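Local coordinates for ATP-dependent DNA helicase uvsW (Enterobacteria phage T4, PDB 1RIF), which unwinds duplex DNA in the 3'-5' direction at the cost of ATP and drives branch migration of Holliday junctions in phage recombination and repair, at residues F29-D34 / G49-L54; S11-D16 / L60-V65. The protein carries 1 engineered substitution. All coordinates share one frame; numbering follows the deposited sequence.

Interaction 1. Residues F29-D34 / G49-L54; sequences FSFEAD and GRIRLL
F31 and I51 pack against each other on one face of a short antiparallel pairing between F29-D34 and G49-L54. I51 CB sits over the face of the F31 ring, 3.9 Å from its centroid, in a CH-pi contact. I51 CG2 and CD1 meet the far rim of the ring, with CD1 3.4 Å from F31 CE1. L53 CD1 comes in at the ring edge. The F31 ring is swung over the partner strand because its CG stands between the backbone N and the carbonyl carbon (chi1 62°). A33 CB adds to this side by touching I51 CD1. N268 and Q271, the latter in helix 269-276, also touch F31. This is the tight part of the contact.

The other face holds S30, E32, R50 and R52 and is polar. S30 is buried and firmly held. R50 grips S30 OG side-on: NE and NH2 both donate to it, each at 3.0 Å, with the oxygen in the guanidinium plane. The bend of R50 at chi3 (66°) turns the group back over the strand, so that one guanidinium face lies over the F31-E32 peptide. The same S30 OG bonds to D27 O. The loose side is at E32, which is exposed. Its OE2 stays 4.7 Å from R50 NH1, and a water between them binds NH1 but OE2 only weakly. The R52 chain passes S30 CB, while its NH1 forms a salt bridge with D27.

The backbones are joined by four hydrogen bonds. F31 and I51 form a hydrogen-bonded pair, with I51 N to F31 O at 2.7 Å. A33 N and L53 N bond to G49 O and F29 O, at either end of the pairing. The whole is a two-stranded antiparallel sheet in the UvsW N-terminal region, one face apolar and the other polar.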
ATOM      1  N   PHE A  29      -6.219   0.509  18.982  1.00 22.95           N
ATOM      2  CA  PHE A  29      -5.799   0.982  17.669  1.00 22.15           C
ATOM      3  C   PHE A  29      -5.800   2.502  17.525  1.00 22.55           C
ATOM      4  O   PHE A  29      -6.327   3.045  16.560  1.00 21.81           O
ATOM      5  CB  PHE A  29      -6.674   0.351  16.584  1.00 23.05           C
ATOM      6  CG  PHE A  29      -6.410  -1.112  16.379  1.00 25.07           C
ATOM      7  CD1 PHE A  29      -7.336  -2.071  16.794  1.00 26.10           C
ATOM      8  CD2 PHE A  29      -5.215  -1.537  15.788  1.00 24.76           C
ATOM      9  CE1 PHE A  29      -7.073  -3.440  16.621  1.00 26.15           C
ATOM     10  CE2 PHE A  29      -4.941  -2.899  15.610  1.00 23.46           C
ATOM     11  CZ  PHE A  29      -5.869  -3.852  16.026  1.00 25.28           C
ATOM     12  N   SER A  30      -5.200   3.186  18.489  1.00 20.77           N
ATOM     13  CA  SER A  30      -5.118   4.637  18.453  1.00 21.60           C
ATOM     14  C   SER A  30      -3.722   5.050  18.893  1.00 22.57           C
ATOM     15  O   SER A  30      -2.974   4.256  19.471  1.00 22.41           O
ATOM     16  CB  SER A  30      -6.132   5.271  19.405  1.00 21.15           C
ATOM     17  OG  SER A  30      -5.610   5.327  20.724  1.00 23.15           O
ATOM     18  N   PHE A  31      -3.368   6.294  18.604  1.00 22.25           N
ATOM     19  CA  PHE A  31      -2.080   6.814  19.001  1.00 21.25           C
ATOM     20  C   PHE A  31      -2.168   8.321  19.094  1.00 21.81           C
ATOM     21  O   PHE A  31      -3.058   8.946  18.525  1.00 20.41           O
ATOM     22  CB  PHE A  31      -0.975   6.373  18.027  1.00 22.54           C
ATOM     23  CG  PHE A  31      -1.156   6.859  16.615  1.00 23.58           C
ATOM     24  CD1 PHE A  31      -0.681   8.108  16.229  1.00 24.00           C
ATOM     25  CD2 PHE A  31      -1.794   6.057  15.665  1.00 23.53           C
ATOM     26  CE1 PHE A  31      -0.840   8.555  14.914  1.00 23.88           C
ATOM     27  CE2 PHE A  31      -1.959   6.492  14.354  1.00 21.34           C
ATOM     28  CZ  PHE A  31      -1.482   7.740  13.977  1.00 22.30           C
ATOM     29  N   GLU A  32      -1.240   8.892  19.839  1.00 22.36           N
ATOM     30  CA  GLU A  32      -1.177  10.321  20.052  1.00 22.15           C
ATOM     31  C   GLU A  32      -0.675  11.001  18.785  1.00 22.94           C
ATOM     32  O   GLU A  32       0.355  10.612  18.242  1.00 23.05           O
ATOM     33  CB  GLU A  32      -0.210  10.580  21.193  1.00 25.15           C
ATOM     34  CG  GLU A  32      -0.432  11.836  21.969  1.00 29.29           C
ATOM     35  CD  GLU A  32       0.594  11.978  23.074  1.00 32.64           C
ATOM     36  OE1 GLU A  32       1.726  12.433  22.782  1.00 31.86           O
ATOM     37  OE2 GLU A  32       0.266  11.611  24.226  1.00 33.61           O
ATOM     38  N   ALA A  33      -1.401  12.009  18.310  1.00 22.21           N
ATOM     39  CA  ALA A  33      -0.981  12.741  17.121  1.00 23.06           C
ATOM     40  C   ALA A  33       0.143  13.709  17.506  1.00 23.86           C
ATOM     41  O   ALA A  33       0.044  14.427  18.499  1.00 25.20           O
ATOM     42  CB  ALA A  33      -2.154  13.508  16.540  1.00 21.66           C
ATOM     43  N   ASP A  34       1.214  13.730  16.725  1.00 24.75           N
ATOM     44  CA  ASP A  34       2.326  14.620  17.017  1.00 26.23           C
ATOM     45  C   ASP A  34       1.910  16.066  16.773  1.00 26.40           C
ATOM     46  O   ASP A  34       1.463  16.418  15.687  1.00 26.48           O
ATOM     47  CB  ASP A  34       3.530  14.260  16.137  1.00 30.09           C
ATOM     48  CG  ASP A  34       4.747  15.128  16.418  1.00 34.65           C
ATOM     49  OD1 ASP A  34       5.191  15.178  17.588  1.00 35.49           O
ATOM     50  OD2 ASP A  34       5.268  15.758  15.463  1.00 39.66           O
ATOM     51  N   GLY A  49      -6.877  14.700  20.793  1.00 18.47           N
ATOM     52  CA  GLY A  49      -5.506  14.625  20.315  1.00 17.68           C
ATOM     53  C   GLY A  49      -5.011  13.261  19.850  1.00 18.32           C
ATOM     54  O   GLY A  49      -3.847  13.120  19.475  1.00 16.85           O
ATOM     55  N   ARG A  50      -5.886  12.257  19.860  1.00 18.93           N
ATOM     56  CA  ARG A  50      -5.499  10.911  19.450  1.00 18.05           C
ATOM     57  C   ARG A  50      -6.100  10.511  18.118  1.00 18.79           C
ATOM     58  O   ARG A  50      -7.244  10.840  17.809  1.00 18.11           O
ATOM     59  CB  ARG A  50      -5.912   9.880  20.513  1.00 18.09           C
ATOM     60  CG  ARG A  50      -5.277  10.109  21.885  1.00 19.21           C
ATOM     61  CD  ARG A  50      -5.537   8.939  22.801  1.00 18.76           C
ATOM     62  NE  ARG A  50      -4.869   7.723  22.335  1.00 20.33           N
ATOM     63  CZ  ARG A  50      -3.604   7.407  22.603  1.00 17.91           C
ATOM     64  NH1 ARG A  50      -2.853   8.212  23.340  1.00 16.44           N
ATOM     65  NH2 ARG A  50      -3.090   6.279  22.131  1.00 17.67           N
ATOM     66  N   ILE A  51      -5.309   9.792  17.333  1.00 19.53           N
ATOM     67  CA  ILE A  51      -5.743   9.312  16.036  1.00 20.48           C
ATOM     68  C   ILE A  51      -6.281   7.905  16.228  1.00 20.01           C
ATOM     69  O   ILE A  51      -5.602   7.037  16.761  1.00 20.71           O
ATOM     70  CB  ILE A  51      -4.570   9.347  15.035  1.00 21.12           C
ATOM     71  CG1 ILE A  51      -4.292  10.809  14.663  1.00 21.87           C
ATOM     72  CG2 ILE A  51      -4.893   8.515  13.792  1.00 22.80           C
ATOM     73  CD1 ILE A  51      -2.995  11.026  13.949  1.00 23.42           C
ATOM     74  N   ARG A  52      -7.527   7.710  15.818  1.00 21.86           N
ATOM     75  CA  ARG A  52      -8.220   6.430  15.941  1.00 22.37           C
ATOM     76  C   ARG A  52      -8.279   5.709  14.583  1.00 22.89           C
ATOM     77  O   ARG A  52      -8.971   6.151  13.662  1.00 22.58           O
ATOM     78  CB  ARG A  52      -9.653   6.672  16.466  1.00 23.04           C
ATOM     79  CG  ARG A  52      -9.870   6.600  17.994  1.00 25.19           C
ATOM     80  CD  ARG A  52      -8.887   7.430  18.778  1.00 25.61           C
ATOM     81  NE  ARG A  52      -9.338   7.807  20.123  1.00 25.20           N
ATOM     82  CZ  ARG A  52      -9.501   6.989  21.170  1.00 25.91           C
ATOM     83  NH1 ARG A  52      -9.272   5.685  21.087  1.00 23.03           N
ATOM     84  NH2 ARG A  52      -9.861   7.500  22.339  1.00 26.69           N
ATOM     85  N   LEU A  53      -7.547   4.609  14.447  1.00 21.92           N
ATOM     86  CA  LEU A  53      -7.571   3.857  13.193  1.00 23.78           C
ATOM     87  C   LEU A  53      -8.843   2.995  13.120  1.00 23.17           C
ATOM     88  O   LEU A  53      -9.250   2.568  12.049  1.00 23.69           O
ATOM     89  CB  LEU A  53      -6.302   2.995  13.056  1.00 22.48           C
ATOM     90  CG  LEU A  53      -5.016   3.823  12.919  1.00 22.98           C
ATOM     91  CD1 LEU A  53      -3.781   2.943  12.899  1.00 22.46           C
ATOM     92  CD2 LEU A  53      -5.104   4.633  11.637  1.00 24.48           C
ATOM     93  N   LEU A  54      -9.466   2.748  14.269  1.00 24.48           N
ATOM     94  CA  LEU A  54     -10.711   1.980  14.323  1.00 24.27           C
ATOM     95  C   LEU A  54     -11.823   3.024  14.523  1.00 25.06           C
ATOM     96  O   LEU A  54     -11.959   3.578  15.610  1.00 24.32           O
ATOM     97  CB  LEU A  54     -10.690   1.017  15.517  1.00 24.67           C
ATOM     98  CG  LEU A  54     -11.592  -0.220  15.491  1.00 25.58           C
ATOM     99  CD1 LEU A  54     -12.147  -0.440  16.882  1.00 24.48           C
ATOM    100  CD2 LEU A  54     -12.724  -0.062  14.481  1.00 28.33           C
TER
HETATM  101  O   HOH W   1      -9.138   3.681  17.147  1.00 26.38           O
HETATM  102  O   HOH W   2      -3.143  10.988  24.570  1.00 27.34           O

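Interaction 2. Residues S11-D16 / L60-V65; sequences SHVRID and LPFGLV
Strand 12-16 and the end of strand 59-61 run antiparallel, but the pairing is short. V13 and L60 form a hydrogen-bonded pair, with V13 N to L60 O and L60 N to V13 O both at 2.8 Å. H12 and P61 follow as a non-hydrogen-bonded pair. The chain then turns into a 3-10 segment, and F62 N bonds to S11 O at 2.8 Å. That donor lies above the carbonyl plane of S11, although its N-H points almost straight at the oxygen (172°).

V13 is the apolar centre. Its CG1 lies anti to the carbonyl carbon (chi1 -73°), which carries it over one face of the F62 ring, toward the rim. Its CG2 lies 4.0 Å from L60 CB, which I15 CD1 also approaches. The H12 ring lies against the L60-P61 peptide, with CD2 3.6 Å from P61 CD. Its ND1 donates to S11 OG, close to the ring plane, which would fix the ring's rotation. S11 OG also bonds to D9, and R130 makes a cation-pi contact with F62.

No side chain bonds across, so the polar grip is that of the main chain, and the side chains add packing. P61 has no N-H to give; the next backbone donor is F62 N.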
ATOM      1  N   SER A  11      -9.696  -1.905   1.613  1.00 23.26           N
ATOM      2  CA  SER A  11      -9.117  -0.817   2.387  1.00 22.53           C
ATOM      3  C   SER A  11      -9.266  -1.119   3.881  1.00 23.09           C
ATOM      4  O   SER A  11      -8.356  -0.842   4.668  1.00 22.95           O
ATOM      5  CB  SER A  11      -9.783   0.523   2.039  1.00 22.66           C
ATOM      6  OG  SER A  11     -11.117   0.603   2.519  1.00 24.55           O
ATOM      7  N   HIS A  12     -10.393  -1.726   4.260  1.00 23.68           N
ATOM      8  CA  HIS A  12     -10.676  -2.048   5.664  1.00 23.08           C
ATOM      9  C   HIS A  12     -11.401  -3.367   5.875  1.00 23.92           C
ATOM     10  O   HIS A  12     -11.900  -3.977   4.941  1.00 25.49           O
ATOM     11  CB  HIS A  12     -11.571  -0.976   6.304  1.00 22.49           C
ATOM     12  CG  HIS A  12     -10.975   0.395   6.329  1.00 21.16           C
ATOM     13  ND1 HIS A  12     -10.908   1.201   5.212  1.00 19.86           N
ATOM     14  CD2 HIS A  12     -10.429   1.108   7.341  1.00 19.11           C
ATOM     15  CE1 HIS A  12     -10.348   2.352   5.536  1.00 20.54           C
ATOM     16  NE2 HIS A  12     -10.049   2.322   6.823  1.00 20.12           N
ATOM     17  N   VAL A  13     -11.455  -3.792   7.130  1.00 24.47           N
ATOM     18  CA  VAL A  13     -12.193  -4.989   7.513  1.00 25.14           C
ATOM     19  C   VAL A  13     -13.191  -4.458   8.538  1.00 26.75           C
ATOM     20  O   VAL A  13     -12.956  -3.406   9.133  1.00 26.38           O
ATOM     21  CB  VAL A  13     -11.300  -6.066   8.176  1.00 24.23           C
ATOM     22  CG1 VAL A  13     -10.418  -6.721   7.127  1.00 24.19           C
ATOM     23  CG2 VAL A  13     -10.461  -5.450   9.285  1.00 22.81           C
ATOM     24  N   ARG A  14     -14.305  -5.154   8.731  1.00 27.20           N
ATOM     25  CA  ARG A  14     -15.300  -4.707   9.697  1.00 26.96           C
ATOM     26  C   ARG A  14     -15.280  -5.616  10.900  1.00 26.62           C
ATOM     27  O   ARG A  14     -15.221  -6.833  10.761  1.00 27.24           O
ATOM     28  CB  ARG A  14     -16.703  -4.719   9.088  1.00 28.70           C
ATOM     29  CG  ARG A  14     -17.745  -4.142  10.026  1.00 31.43           C
ATOM     30  CD  ARG A  14     -19.152  -4.229   9.471  1.00 33.65           C
ATOM     31  NE  ARG A  14     -19.734  -5.561   9.620  1.00 35.34           N
ATOM     32  CZ  ARG A  14     -19.871  -6.434   8.628  1.00 36.98           C
ATOM     33  NH1 ARG A  14     -19.461  -6.122   7.402  1.00 38.80           N
ATOM     34  NH2 ARG A  14     -20.434  -7.614   8.859  1.00 36.88           N
ATOM     35  N   ILE A  15     -15.337  -5.029  12.087  1.00 27.25           N
ATOM     36  CA  ILE A  15     -15.321  -5.818  13.311  1.00 27.44           C
ATOM     37  C   ILE A  15     -16.666  -5.836  14.036  1.00 29.12           C
ATOM     38  O   ILE A  15     -17.283  -4.795  14.247  1.00 29.72           O
ATOM     39  CB  ILE A  15     -14.252  -5.307  14.282  1.00 26.13           C
ATOM     40  CG1 ILE A  15     -12.905  -5.193  13.557  1.00 25.62           C
ATOM     41  CG2 ILE A  15     -14.151  -6.256  15.478  1.00 26.64           C
ATOM     42  CD1 ILE A  15     -11.770  -4.692  14.424  1.00 23.47           C
ATOM     43  N   ASP A  16     -17.101  -7.036  14.407  1.00 31.89           N
ATOM     44  CA  ASP A  16     -18.356  -7.262  15.121  1.00 34.13           C
ATOM     45  C   ASP A  16     -18.017  -7.706  16.526  1.00 34.44           C
ATOM     46  O   ASP A  16     -17.297  -8.678  16.710  1.00 34.57           O
ATOM     47  CB  ASP A  16     -19.164  -8.363  14.439  1.00 36.58           C
ATOM     48  CG  ASP A  16     -19.903  -7.868  13.215  1.00 40.55           C
ATOM     49  OD1 ASP A  16     -19.319  -7.088  12.429  1.00 41.69           O
ATOM     50  OD2 ASP A  16     -21.074  -8.272  13.035  1.00 43.41           O
ATOM     51  N   LEU A  60     -11.636  -1.182  10.286  1.00 23.32           N
ATOM     52  CA  LEU A  60     -10.215  -1.113  10.605  1.00 23.39           C
ATOM     53  C   LEU A  60      -9.379  -1.258   9.332  1.00 24.08           C
ATOM     54  O   LEU A  60      -9.660  -2.115   8.491  1.00 24.07           O
ATOM     55  CB  LEU A  60      -9.856  -2.237  11.570  1.00 21.21           C
ATOM     56  CG  LEU A  60      -8.389  -2.325  11.970  1.00 19.90           C
ATOM     57  CD1 LEU A  60      -8.119  -1.386  13.130  1.00 18.53           C
ATOM     58  CD2 LEU A  60      -8.064  -3.752  12.349  1.00 18.07           C
ATOM     59  N   PRO A  61      -8.352  -0.412   9.157  1.00 24.32           N
ATOM     60  CA  PRO A  61      -7.583  -0.602   7.926  1.00 24.14           C
ATOM     61  C   PRO A  61      -7.104  -2.055   7.790  1.00 23.48           C
ATOM     62  O   PRO A  61      -6.589  -2.651   8.741  1.00 20.92           O
ATOM     63  CB  PRO A  61      -6.448   0.429   8.044  1.00 23.34           C
ATOM     64  CG  PRO A  61      -6.497   0.908   9.462  1.00 25.13           C
ATOM     65  CD  PRO A  61      -7.934   0.809   9.860  1.00 24.03           C
ATOM     66  N   PHE A  62      -7.317  -2.612   6.598  1.00 22.37           N
ATOM     67  CA  PHE A  62      -6.976  -3.996   6.269  1.00 20.79           C
ATOM     68  C   PHE A  62      -5.621  -4.451   6.805  1.00 20.68           C
ATOM     69  O   PHE A  62      -5.528  -5.465   7.497  1.00 21.33           O
ATOM     70  CB  PHE A  62      -7.009  -4.169   4.749  1.00 20.89           C
ATOM     71  CG  PHE A  62      -7.258  -5.576   4.292  1.00 19.19           C
ATOM     72  CD1 PHE A  62      -8.402  -5.884   3.566  1.00 20.91           C
ATOM     73  CD2 PHE A  62      -6.338  -6.585   4.543  1.00 22.00           C
ATOM     74  CE1 PHE A  62      -8.624  -7.178   3.092  1.00 19.57           C
ATOM     75  CE2 PHE A  62      -6.548  -7.888   4.072  1.00 20.07           C
ATOM     76  CZ  PHE A  62      -7.692  -8.180   3.346  1.00 19.20           C
ATOM     77  N   GLY A  63      -4.578  -3.688   6.485  1.00 20.53           N
ATOM     78  CA  GLY A  63      -3.233  -4.021   6.916  1.00 19.28           C
ATOM     79  C   GLY A  63      -3.003  -4.329   8.383  1.00 20.43           C
ATOM     80  O   GLY A  63      -1.999  -4.948   8.720  1.00 19.48           O
ATOM     81  N   LEU A  64      -3.923  -3.917   9.255  1.00 21.59           N
ATOM     82  CA  LEU A  64      -3.779  -4.139  10.697  1.00 21.49           C
ATOM     83  C   LEU A  64      -4.487  -5.375  11.269  1.00 22.76           C
ATOM     84  O   LEU A  64      -4.452  -5.616  12.479  1.00 22.57           O
ATOM     85  CB  LEU A  64      -4.251  -2.888  11.452  1.00 20.46           C
ATOM     86  CG  LEU A  64      -3.342  -1.657  11.399  1.00 18.28           C
ATOM     87  CD1 LEU A  64      -4.122  -0.417  11.789  1.00 16.29           C
ATOM     88  CD2 LEU A  64      -2.152  -1.872  12.322  1.00 15.55           C
ATOM     89  N   VAL A  65      -5.122  -6.161  10.409  1.00 24.51           N
ATOM     90  CA  VAL A  65      -5.825  -7.352  10.868  1.00 26.77           C
ATOM     91  C   VAL A  65      -4.931  -8.231  11.741  1.00 27.82           C
ATOM     92  O   VAL A  65      -5.352  -8.708  12.794  1.00 29.38           O
ATOM     93  CB  VAL A  65      -6.334  -8.186   9.669  1.00 27.92           C
ATOM     94  CG1 VAL A  65      -7.071  -9.417  10.160  1.00 29.37           C
ATOM     95  CG2 VAL A  65      -7.255  -7.348   8.815  1.00 29.82           C
TER

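How the interactions relate
Interactions 1 and 2 touch within the UvsW N-terminal region; their centres are about 16 Å apart. This chain is the N-terminal part of the helicase and also holds its ATP-binding domain. The contacts belong to different sheets: 29-34/49-54 to a two-stranded one, 11-16/60-65 to a mixed one. Strand 59-61 follows strand 50-52 in the chain. F29 CG packs on L60 CD1 at 3.7 Å, and L53 CD1 on L64 CD1 at 3.6 Å. M270 of helix 269-276 packs on F29, L53 and L64. Both contacts lie away from the predicted ATP site and DEAH box. A bound magnesium ion is about 9 Å from the F29 side chain.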